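Local structure of minor fimbrium anchoring subunit Mfa2 (Porphyromonas gingivalis, 5NFI) at residues A[11-14]-A[15-18]. The protein anchors the minor (Mfa1) fimbriae of this periodontal pathogen in the outer membrane through its interaction with Mfa1 and regulates fimbrial length. Sequence-based numbering, arbitrary orientation.
Sequences SQTE and CAEN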
# COMPACT_ATOMS: atom_id res chain seq x y z
N SER A 11 -14.74 1.54 -5.11
CA SER A 11 -13.69 0.56 -4.90
C SER A 11 -14.17 -0.81 -5.33
O SER A 11 -15.06 -1.41 -4.72
CB SER A 11 -13.24 0.54 -3.44
OG SER A 11 -12.07 -0.26 -3.27
N GLN A 12 -13.57 -1.30 -6.41
CA GLN A 12 -13.92 -2.60 -6.93
C GLN A 12 -12.63 -3.31 -7.26
O GLN A 12 -11.89 -2.93 -8.16
CB GLN A 12 -14.81 -2.49 -8.16
CG GLN A 12 -15.30 -3.82 -8.65
CD GLN A 12 -16.56 -3.69 -9.48
OE1 GLN A 12 -16.89 -2.61 -9.98
NE2 GLN A 12 -17.28 -4.80 -9.61
N THR A 13 -12.37 -4.37 -6.51
CA THR A 13 -11.02 -4.85 -6.40
C THR A 13 -10.47 -5.66 -7.58
O THR A 13 -9.24 -5.79 -7.67
CB THR A 13 -10.88 -5.71 -5.16
OG1 THR A 13 -9.49 -6.00 -4.98
CG2 THR A 13 -11.67 -7.01 -5.31
N GLU A 14 -11.37 -6.16 -8.45
CA GLU A 14 -11.08 -7.07 -9.59
C GLU A 14 -11.63 -8.47 -9.34
O GLU A 14 -12.05 -9.15 -10.27
CB GLU A 14 -9.59 -7.17 -9.90
CG GLU A 14 -9.16 -8.29 -10.82
CD GLU A 14 -7.67 -8.22 -11.10
OE1 GLU A 14 -7.13 -7.09 -11.16
OE2 GLU A 14 -7.05 -9.31 -11.21
N CYS A 15 -11.61 -8.92 -8.09
CA CYS A 15 -12.31 -10.14 -7.72
C CYS A 15 -13.71 -9.81 -7.21
O CYS A 15 -14.50 -10.70 -6.92
CB CYS A 15 -11.54 -10.92 -6.65
SG CYS A 15 -9.75 -10.85 -6.82
N ALA A 16 -14.02 -8.52 -7.11
CA ALA A 16 -15.33 -8.08 -6.66
C ALA A 16 -16.31 -8.00 -7.84
O ALA A 16 -15.96 -7.50 -8.91
CB ALA A 16 -15.23 -6.75 -5.95
N GLU A 17 -17.52 -8.49 -7.64
CA GLU A 17 -18.50 -8.47 -8.72
C GLU A 17 -19.24 -7.13 -8.78
O GLU A 17 -19.63 -6.68 -9.85
CB GLU A 17 -19.49 -9.63 -8.59
CG GLU A 17 -19.09 -10.87 -9.38
CD GLU A 17 -19.84 -11.00 -10.71
OE1 GLU A 17 -20.84 -10.28 -10.94
OE2 GLU A 17 -19.41 -11.82 -11.55
N ASN A 18 -19.40 -6.50 -7.61
CA ASN A 18 -20.03 -5.18 -7.47
C ASN A 18 -19.07 -4.13 -6.87
O ASN A 18 -18.23 -4.46 -6.03
CB ASN A 18 -21.29 -5.30 -6.60
CG ASN A 18 -22.47 -5.90 -7.35
OD1 ASN A 18 -22.33 -6.37 -8.48
ND2 ASN A 18 -23.64 -5.90 -6.72
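Q12 reaches across the turn to A16, giving its terminal amide to the backbone carbonyl. CG lies anti to the backbone N (chi1 -174°) and the chain stays extended beyond it, which carries NE2 across to A16. There NE2 donates a hydrogen bond of 3.1 Å to A16 O, nearly straight at the hydrogen (160°). The oxygen lies close to the plane of the Q12 amide, but NE2 sits well above the A16 carbonyl plane, 58° out of it, and so approaches from over the peptide instead of on a lone pair. NE2 is also 3.0 Å from E17 O, and the flat end of the side chain passes beside the backbone of N18, with CD 3.6 Å from N18 C.

Nearer the bend, T13 turns its methyl inward: CG2 packs against the methyl of A16, 3.6 Å from its CB, and lies close to the backbone N of C15 and of A16. With OG1 anti to the backbone N, the hydroxyl takes another course and makes a weak hydrogen bond to C246 O. C15 is disulfide-bonded to C246, so a covalent link and a weak polar one both reach C246.

The loop connects strands 3-10 and 28-33 at the surface. Without regular secondary structure here, the Q12 amide bond to A16 O and the T13–A16 methyl contact join its two arms, while the C15–C246 disulfide ties the bend covalently to C246.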